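Local coordinates for uncharacterized NTF2-like protein (Cytophaga hutchinsonii ATCC 33406, PDB 3F40) that is of unknown function but adopts the NTF2-like fold of the SnoaL-like family, a curved sheet packed against helices, in a two-chain assembly, at residues A[77-82]-A[102-107]; A[71-76]-A[92-97]. All blocks are in the same frame, centred on the assembly; numbering follows the deposited sequence. Where two conformers were deposited one is given.

Contact 1. Residues A[77-82]-A[102-107]; sequences YDINMN and LHVYFD
Tyr77 and Val104 face each other with their CA atoms 10.2 Å apart, and the strands that carry them, 77-81 and 102-105, run almost perpendicular at 88°. Both belong to the strongly bent sheet of this NTF2-like fold, where strand 84-95 lies between them, so only side chains bridge the gap. The side chains of Tyr77, Ile79 and Met81 meet those of Leu102, Val104 and Phe106 on the inner side of the bend. Tyr77 meets the other strand with the end of its ring: OH lies 4.0 Å from Val104 CG2, a methyl that sits at the ring edge near its plane, and 4.1 Å from Leu102 CD1. The CB bond of Tyr77 does not aim at strand 102-105; the length of the ring carries OH there, and the side chain crosses that of Val104 at about a right angle. The same Val104 methyl receives Ile79 CD1 at 4.2 Å. Further along, selenomethionine Met81 and Phe106 approach from opposite directions in a Met-aromatic contact. Met81 SE lies 3.9 Å from Phe106 CZ and meets the ring obliquely, 37° off its normal. A bend at chi3 (64°) brings the terminal CE to CZ as well. Around this pair, Met41, Phe59 and Leu111 pack on Met81, and Pro40 on Phe106. The interface is thus almost wholly apolar and rests on van der Waals contact among mostly buried side chains, with no directed bond between the two strands; its one polar side-chain atom, the hydroxyl of Tyr77, is hydrogen-bonded to Tyr92 OH.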
ATOM      1  N   TYR A  77      -3.224   6.310  -3.338  1.00  9.53           N
ATOM      2  CA  TYR A  77      -4.182   7.049  -4.119  1.00  9.77           C
ATOM      3  C   TYR A  77      -5.620   6.788  -3.707  1.00 10.74           C
ATOM      4  O   TYR A  77      -5.964   5.751  -3.156  1.00 11.13           O
ATOM      5  CB  TYR A  77      -3.981   6.800  -5.620  1.00 10.70           C
ATOM      6  CG  TYR A  77      -3.871   5.363  -6.177  1.00 10.69           C
ATOM      7  CD1 TYR A  77      -4.249   4.242  -5.469  1.00 10.30           C
ATOM      8  CD2 TYR A  77      -3.419   5.181  -7.465  1.00 10.13           C
ATOM      9  CE1 TYR A  77      -4.116   2.961  -6.022  1.00 10.58           C
ATOM     10  CE2 TYR A  77      -3.292   3.940  -8.046  1.00 10.16           C
ATOM     11  CZ  TYR A  77      -3.639   2.820  -7.322  1.00  9.43           C
ATOM     12  OH  TYR A  77      -3.518   1.560  -7.903  1.00 10.80           O
ATOM     13  N   ASP A  78      -6.464   7.779  -4.004  1.00 12.07           N
ATOM     14  CA  ASP A  78      -7.904   7.633  -3.841  1.00 12.85           C
ATOM     15  C   ASP A  78      -8.430   7.180  -5.196  1.00 12.84           C
ATOM     16  O   ASP A  78      -8.080   7.766  -6.246  1.00 15.23           O
ATOM     17  CB  ASP A  78      -8.561   8.930  -3.404  1.00 13.43           C
ATOM     18  CG  ASP A  78      -8.244   9.300  -1.982  1.00 15.02           C
ATOM     19  OD1 ASP A  78      -7.823   8.452  -1.179  1.00 17.33           O
ATOM     20  OD2 ASP A  78      -8.463  10.478  -1.653  1.00 21.21           O
ATOM     21  N   ILE A  79      -9.276   6.153  -5.189  1.00 12.86           N
ATOM     22  CA  ILE A  79      -9.877   5.652  -6.411  1.00 12.75           C
ATOM     23  C   ILE A  79     -11.383   5.885  -6.352  1.00 13.41           C
ATOM     24  O   ILE A  79     -12.058   5.490  -5.404  1.00 13.98           O
ATOM     25  CB  ILE A  79      -9.614   4.140  -6.660  1.00 11.96           C
ATOM     26  CG1 ILE A  79      -8.158   3.735  -6.370  1.00 11.88           C
ATOM     27  CG2 ILE A  79      -9.987   3.814  -8.095  1.00 12.89           C
ATOM     28  CD1 ILE A  79      -7.918   2.243  -6.479  1.00 11.99           C
ATOM     29  N   ASN A  80     -11.875   6.606  -7.337  1.00 14.51           N
ATOM     30  CA  ASN A  80     -13.314   6.807  -7.501  1.00 15.94           C
ATOM     31  C   ASN A  80     -13.842   5.646  -8.330  1.00 16.00           C
ATOM     32  O   ASN A  80     -13.557   5.519  -9.513  1.00 15.22           O
ATOM     33  CB  ASN A  80     -13.606   8.162  -8.142  1.00 17.21           C
ATOM     34  CG  ASN A  80     -15.078   8.458  -8.177  1.00 20.35           C
ATOM     35  OD1 ASN A  80     -15.872   7.574  -8.425  1.00 24.16           O
ATOM     36  ND2 ASN A  80     -15.448   9.701  -7.918  1.00 26.74           N
HETATM   37  N   MSE A  81     -14.538   4.752  -7.639  1.00 17.23           N
HETATM   38  CA  MSE A  81     -15.088   3.565  -8.240  1.00 18.89           C
HETATM   39  C   MSE A  81     -16.601   3.713  -8.210  1.00 20.69           C
HETATM   40  O   MSE A  81     -17.254   3.499  -7.179  1.00 21.50           O
HETATM   41  CB  MSE A  81     -14.616   2.338  -7.466  1.00 19.33           C
HETATM   42  CG  MSE A  81     -13.075   2.217  -7.415  1.00 18.96           C
HETATM   43 SE   MSE A  81     -12.421   0.762  -6.292  0.75 26.76          SE
HETATM   44  CE  MSE A  81     -13.152  -0.695  -7.262  1.00 25.61           C
ATOM     45  N   ASN A  82     -17.115   4.141  -9.354  1.00 23.13           N
ATOM     46  CA  ASN A  82     -18.550   4.289  -9.575  1.00 25.09           C
ATOM     47  C   ASN A  82     -19.207   5.125  -8.495  1.00 24.97           C
ATOM     48  O   ASN A  82     -20.293   4.826  -8.006  1.00 26.23           O
ATOM     49  CB  ASN A  82     -19.164   2.904  -9.705  1.00 26.05           C
ATOM     50  CG  ASN A  82     -18.716   2.200 -10.975  1.00 29.81           C
ATOM     51  OD1 ASN A  82     -18.028   1.164 -10.923  1.00 33.73           O
ATOM     52  ND2 ASN A  82     -19.061   2.780 -12.129  1.00 32.48           N
ATOM     53  N   LEU A 102      -0.000  -5.493 -11.259  1.00  7.89           N
ATOM     54  CA  LEU A 102      -0.575  -4.573 -10.264  1.00  7.80           C
ATOM     55  C   LEU A 102      -1.225  -5.415  -9.174  1.00  7.57           C
ATOM     56  O   LEU A 102      -1.990  -6.325  -9.474  1.00  7.86           O
ATOM     57  CB  LEU A 102      -1.619  -3.668 -10.909  1.00  8.21           C
ATOM     58  CG  LEU A 102      -2.456  -2.805  -9.960  1.00  8.95           C
ATOM     59  CD1 LEU A 102      -1.605  -1.893  -9.053  1.00  9.11           C
ATOM     60  CD2 LEU A 102      -3.434  -1.956 -10.754  1.00 10.45           C
ATOM     61  N   HIS A 103      -0.879  -5.107  -7.931  1.00  7.16           N
ATOM     62  CA  HIS A 103      -1.571  -5.591  -6.771  1.00  7.91           C
ATOM     63  C   HIS A 103      -2.118  -4.381  -6.036  1.00  7.88           C
ATOM     64  O   HIS A 103      -1.328  -3.518  -5.659  1.00  8.25           O
ATOM     65  CB  HIS A 103      -0.601  -6.311  -5.841  1.00  9.07           C
ATOM     66  CG  HIS A 103      -0.126  -7.612  -6.361  1.00 12.81           C
ATOM     67  ND1 HIS A 103       0.794  -7.708  -7.385  1.00 16.08           N
ATOM     68  CD2 HIS A 103      -0.424  -8.880  -5.993  1.00 16.09           C
ATOM     69  CE1 HIS A 103       1.026  -8.993  -7.637  1.00 16.31           C
ATOM     70  NE2 HIS A 103       0.293  -9.721  -6.807  1.00 16.73           N
ATOM     71  N   VAL A 104      -3.439  -4.296  -5.899  1.00  7.46           N
ATOM     72  CA  VAL A 104      -4.053  -3.137  -5.240  1.00  8.24           C
ATOM     73  C   VAL A 104      -4.688  -3.579  -3.923  1.00  8.32           C
ATOM     74  O   VAL A 104      -5.288  -4.637  -3.825  1.00  9.14           O
ATOM     75  CB  VAL A 104      -5.041  -2.384  -6.203  1.00  9.60           C
ATOM     76  CG1 VAL A 104      -6.240  -3.207  -6.546  1.00 11.59           C
ATOM     77  CG2 VAL A 104      -5.426  -1.040  -5.618  1.00 11.71           C
ATOM     78  N   TYR A 105      -4.493  -2.740  -2.928  1.00  7.86           N
ATOM     79  CA  TYR A 105      -4.866  -3.009  -1.539  1.00  8.18           C
ATOM     80  C   TYR A 105      -5.883  -1.994  -1.058  1.00  8.02           C
ATOM     81  O   TYR A 105      -5.593  -0.813  -1.043  1.00  9.19           O
ATOM     82  CB  TYR A 105      -3.648  -2.933  -0.618  1.00  9.40           C
ATOM     83  CG  TYR A 105      -2.515  -3.846  -0.937  1.00 10.29           C
ATOM     84  CD1 TYR A 105      -1.592  -3.514  -1.905  1.00 10.73           C
ATOM     85  CD2 TYR A 105      -2.344  -5.025  -0.241  1.00 12.79           C
ATOM     86  CE1 TYR A 105      -0.528  -4.352  -2.181  1.00 12.15           C
ATOM     87  CE2 TYR A 105      -1.287  -5.846  -0.488  1.00 15.30           C
ATOM     88  CZ  TYR A 105      -0.381  -5.513  -1.486  1.00 15.09           C
ATOM     89  OH  TYR A 105       0.709  -6.316  -1.721  1.00 18.91           O
ATOM     90  N   PHE A 106      -7.029  -2.475  -0.615  1.00  8.70           N
ATOM     91  CA  PHE A 106      -8.059  -1.645  -0.037  1.00  8.83           C
ATOM     92  C   PHE A 106      -9.167  -2.486   0.552  1.00 10.01           C
ATOM     93  O   PHE A 106      -9.261  -3.677   0.269  1.00  9.27           O
ATOM     94  CB  PHE A 106      -8.651  -0.627  -1.038  1.00 10.09           C
ATOM     95  CG  PHE A 106      -9.353  -1.219  -2.245  1.00  9.74           C
ATOM     96  CD1 PHE A 106      -8.658  -1.435  -3.406  1.00 11.02           C
ATOM     97  CD2 PHE A 106     -10.730  -1.440  -2.232  1.00 10.45           C
ATOM     98  CE1 PHE A 106      -9.287  -1.920  -4.527  1.00 10.81           C
ATOM     99  CE2 PHE A 106     -11.342  -1.950  -3.360  1.00 12.18           C
ATOM    100  CZ  PHE A 106     -10.620  -2.170  -4.499  1.00 11.89           C
ATOM    101  N   ASP A 107      -9.990  -1.837   1.367  1.00  9.94           N
ATOM    102  CA  ASP A 107     -11.173  -2.472   1.952  1.00 10.51           C
ATOM    103  C   ASP A 107     -12.351  -2.270   0.989  1.00 10.88           C
ATOM    104  O   ASP A 107     -12.810  -1.140   0.799  1.00 11.99           O
ATOM    105  CB  ASP A 107     -11.476  -1.845   3.310  1.00 12.11           C
ATOM    106  CG  ASP A 107     -12.772  -2.326   3.923  1.00 13.91           C
ATOM    107  OD1 ASP A 107     -13.418  -3.241   3.382  1.00 12.34           O
ATOM    108  OD2 ASP A 107     -13.122  -1.726   4.983  1.00 14.73           O
TER

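Contact 2. Residues A[71-76]-A[92-97]; sequences NDVCLI and YHLEKG
His93 and Asp72 form a non-hydrogen-bonded pair of the antiparallel beta hairpin made by strands 72-81 and 84-95. From CB, 3.6 Å from Asp72 OD1, the imidazole is carried with CG anti to the backbone N (chi1 -172°), which sets it beside Asn71 and Asp72 at the start of the partner strand. ND1 donates to Asp72 OD1 at 2.7 Å; the oxygen lies almost in the ring plane, yet is itself met from above the carboxylate plane, the two planes being 47° apart. CE1 rests 3.6 Å from Asn71 CB. At the tip, NE2 donates to Glu95 OE2 of its own strand, so both ring nitrogens give a hydrogen to a carboxylate, which fixes the ring's rotation. The other oxygen of Asp72, OD2, pairs with Lys65 of the second subunit, tying this histidine-carboxylate bond to the dimer contact. On the other face of the hairpin, Leu75 CD1 touches Tyr92 CE1 at 3.7 Å and Val73 CG2 meets Leu94 CD1. Val73 and Tyr92 also exchange two backbone hydrogen bonds, Val73 N to Tyr92 O and Tyr92 N to Val73 O, each 2.8 Å long.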
ATOM      1  N   ASN A  71      12.419  -2.661  -8.889  0.50 12.80           N
ATOM      2  CA  ASN A  71      11.497  -2.728 -10.044  0.50 11.75           C
ATOM      3  C   ASN A  71      10.026  -2.511  -9.683  0.50 11.85           C
ATOM      4  O   ASN A  71       9.112  -2.915 -10.405  0.50 12.37           O
ATOM      5  CB  ASN A  71      11.683  -4.034 -10.763  0.50 12.30           C
ATOM      6  CG  ASN A  71      13.054  -4.109 -11.426  0.50 14.38           C
ATOM      7  OD1 ASN A  71      13.594  -3.088 -11.877  0.50 19.16           O
ATOM      8  ND2 ASN A  71      13.646  -5.290 -11.425  0.50 18.97           N
ATOM      9  N   ASP A  72       9.821  -1.857  -8.552  1.00 11.72           N
ATOM     10  CA  ASP A  72       8.480  -1.634  -8.025  1.00 10.64           C
ATOM     11  C   ASP A  72       8.218  -0.171  -7.747  1.00  9.56           C
ATOM     12  O   ASP A  72       9.061   0.563  -7.272  1.00 10.61           O
ATOM     13  CB  ASP A  72       8.238  -2.395  -6.729  1.00 11.70           C
ATOM     14  CG  ASP A  72       8.433  -3.890  -6.906  1.00 13.61           C
ATOM     15  OD1 ASP A  72       7.668  -4.466  -7.683  1.00 17.75           O
ATOM     16  OD2 ASP A  72       9.325  -4.480  -6.272  1.00 18.20           O
ATOM     17  N   VAL A  73       6.978   0.203  -8.024  1.00  9.13           N
ATOM     18  CA  VAL A  73       6.408   1.500  -7.706  1.00  9.12           C
ATOM     19  C   VAL A  73       5.161   1.290  -6.877  1.00  8.44           C
ATOM     20  O   VAL A  73       4.332   0.452  -7.198  1.00  9.90           O
ATOM     21  CB  VAL A  73       6.089   2.327  -8.998  1.00  9.87           C
ATOM     22  CG1 VAL A  73       5.251   3.582  -8.667  1.00 11.39           C
ATOM     23  CG2 VAL A  73       7.382   2.674  -9.716  1.00 11.59           C
ATOM     24  N   CYS A  74       5.042   2.023  -5.778  0.50  8.30           N
ATOM     25  CA  CYS A  74       3.824   1.970  -4.976  0.50  8.02           C
ATOM     26  C   CYS A  74       3.169   3.337  -4.879  0.50  8.36           C
ATOM     27  O   CYS A  74       3.779   4.306  -4.438  0.50  8.90           O
ATOM     28  CB  CYS A  74       4.106   1.409  -3.575  0.50  8.97           C
ATOM     29  SG  CYS A  74       2.597   0.841  -2.738  0.50 10.71           S
ATOM     30  N   LEU A  75       1.903   3.377  -5.272  1.00  8.49           N
ATOM     31  CA  LEU A  75       1.106   4.590  -5.222  1.00  8.95           C
ATOM     32  C   LEU A  75       0.122   4.531  -4.075  1.00  8.78           C
ATOM     33  O   LEU A  75      -0.518   3.513  -3.846  1.00 10.82           O
ATOM     34  CB  LEU A  75       0.297   4.801  -6.512  1.00  9.16           C
ATOM     35  CG  LEU A  75       1.104   4.868  -7.818  1.00  9.71           C
ATOM     36  CD1 LEU A  75       0.161   5.125  -9.029  1.00 11.71           C
ATOM     37  CD2 LEU A  75       2.193   5.893  -7.778  1.00 11.83           C
ATOM     38  N   ILE A  76      -0.006   5.639  -3.360  1.00  8.73           N
ATOM     39  CA  ILE A  76      -1.051   5.873  -2.400  1.00 10.00           C
ATOM     40  C   ILE A  76      -2.021   6.809  -3.099  1.00  9.75           C
ATOM     41  O   ILE A  76      -1.682   7.930  -3.460  1.00 10.59           O
ATOM     42  CB  ILE A  76      -0.509   6.537  -1.123  1.00 10.99           C
ATOM     43  CG1 ILE A  76       0.572   5.676  -0.469  1.00 11.06           C
ATOM     44  CG2 ILE A  76      -1.615   6.836  -0.125  1.00 13.19           C
ATOM     45  CD1 ILE A  76       0.126   4.288  -0.051  1.00 12.17           C
ATOM     46  N   TYR A  92       2.849  -1.596  -8.312  1.00  7.66           N
ATOM     47  CA  TYR A  92       3.117  -1.844  -9.718  1.00  8.41           C
ATOM     48  C   TYR A  92       4.522  -2.413  -9.874  1.00  9.32           C
ATOM     49  O   TYR A  92       5.491  -1.820  -9.361  1.00 10.91           O
ATOM     50  CB  TYR A  92       3.003  -0.528 -10.523  1.00  8.84           C
ATOM     51  CG  TYR A  92       1.661   0.122 -10.472  1.00  8.98           C
ATOM     52  CD1 TYR A  92       1.261   0.860  -9.374  1.00  9.48           C
ATOM     53  CD2 TYR A  92       0.792   0.026 -11.521  1.00  9.40           C
ATOM     54  CE1 TYR A  92      -0.012   1.404  -9.303  1.00 10.26           C
ATOM     55  CE2 TYR A  92      -0.494   0.567 -11.452  1.00 10.40           C
ATOM     56  CZ  TYR A  92      -0.894   1.241 -10.329  1.00 10.70           C
ATOM     57  OH  TYR A  92      -2.161   1.760 -10.231  1.00 12.62           O
ATOM     58  N   HIS A  93       4.627  -3.518 -10.611  1.00  8.63           N
ATOM     59  CA  HIS A  93       5.935  -4.098 -10.922  1.00  9.22           C
ATOM     60  C   HIS A  93       6.231  -3.841 -12.401  1.00  9.58           C
ATOM     61  O   HIS A  93       5.339  -4.007 -13.238  1.00 10.11           O
ATOM     62  CB  HIS A  93       5.944  -5.603 -10.652  1.00 10.61           C
ATOM     63  CG  HIS A  93       7.296  -6.218 -10.757  1.00 12.06           C
ATOM     64  ND1 HIS A  93       8.240  -6.089  -9.765  1.00 13.70           N
ATOM     65  CD2 HIS A  93       7.858  -6.978 -11.732  1.00 13.58           C
ATOM     66  CE1 HIS A  93       9.334  -6.741 -10.130  1.00 15.67           C
ATOM     67  NE2 HIS A  93       9.137  -7.256 -11.332  1.00 15.10           N
ATOM     68  N   LEU A  94       7.460  -3.459 -12.676  1.00 10.55           N
ATOM     69  CA  LEU A  94       7.896  -3.143 -14.051  1.00 11.57           C
ATOM     70  C   LEU A  94       9.097  -3.953 -14.420  1.00 12.45           C
ATOM     71  O   LEU A  94      10.034  -4.164 -13.621  1.00 13.77           O
ATOM     72  CB  LEU A  94       8.229  -1.660 -14.164  1.00 13.74           C
ATOM     73  CG  LEU A  94       6.992  -0.766 -13.865  1.00 16.16           C
ATOM     74  CD1 LEU A  94       7.023  -0.269 -12.432  1.00 17.01           C
ATOM     75  CD2 LEU A  94       6.851   0.414 -14.841  1.00 18.35           C
ATOM     76  N   GLU A  95       9.065  -4.394 -15.661  1.00 12.27           N
ATOM     77  CA  GLU A  95      10.182  -5.110 -16.245  1.00 13.69           C
ATOM     78  C   GLU A  95      10.194  -4.783 -17.698  1.00 12.87           C
ATOM     79  O   GLU A  95       9.171  -4.717 -18.352  1.00 12.79           O
ATOM     80  CB  GLU A  95      10.054  -6.614 -16.098  1.00 14.79           C
ATOM     81  CG  GLU A  95      10.120  -7.027 -14.658  1.00 19.20           C
ATOM     82  CD  GLU A  95      10.267  -8.497 -14.411  1.00 24.41           C
ATOM     83  OE1 GLU A  95      10.310  -9.294 -15.373  1.00 29.35           O
ATOM     84  OE2 GLU A  95      10.383  -8.856 -13.222  1.00 29.19           O
ATOM     85  N   LYS A  96      11.382  -4.647 -18.244  1.00 13.06           N
ATOM     86  CA  LYS A  96      11.552  -4.471 -19.697  1.00 12.84           C
ATOM     87  C   LYS A  96      10.715  -3.336 -20.272  1.00 13.02           C
ATOM     88  O   LYS A  96      10.231  -3.393 -21.390  1.00 13.52           O
ATOM     89  CB  LYS A  96      11.263  -5.780 -20.428  1.00 13.86           C
ATOM     90  CG  LYS A  96      12.150  -6.900 -20.013  1.00 15.83           C
ATOM     91  CD  LYS A  96      11.837  -8.174 -20.780  1.00 20.62           C
ATOM     92  CE  LYS A  96      12.782  -9.290 -20.433  1.00 23.97           C
ATOM     93  NZ  LYS A  96      12.686  -9.695 -19.002  1.00 25.66           N
ATOM     94  N   GLY A  97      10.606  -2.262 -19.497  1.00 12.16           N
ATOM     95  CA  GLY A  97       9.933  -1.076 -19.953  1.00 12.75           C
ATOM     96  C   GLY A  97       8.443  -1.154 -19.995  1.00 11.69           C
ATOM     97  O   GLY A  97       7.799  -0.311 -20.631  1.00 13.00           O
TER
HETATM   98  O   HOH W   1      12.060  -2.283 -14.405  1.00 23.71           O
HETATM   99  O   HOH W   2      12.302  -8.000 -10.700  1.00 37.90           O

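Contacts 1 and 2 share strand 72-81, using its later and earlier halves. Contact 2 joins it directly to its sheet neighbour, strand 84-95, whereas contact 1 reaches past that neighbour to strand 98-105 across the concave side of the bend. Contact 1 therefore lies in the core and is built from apolar side chains. Contact 2 combines backbone bonding with two unlike faces: a buried apolar one packed on helix 8-20, and a charged one at the subunit interface, running out to solvent at Asn71. Tyr92 of contact 2 joins the two, reaching contact 1 through Tyr77 and Leu102.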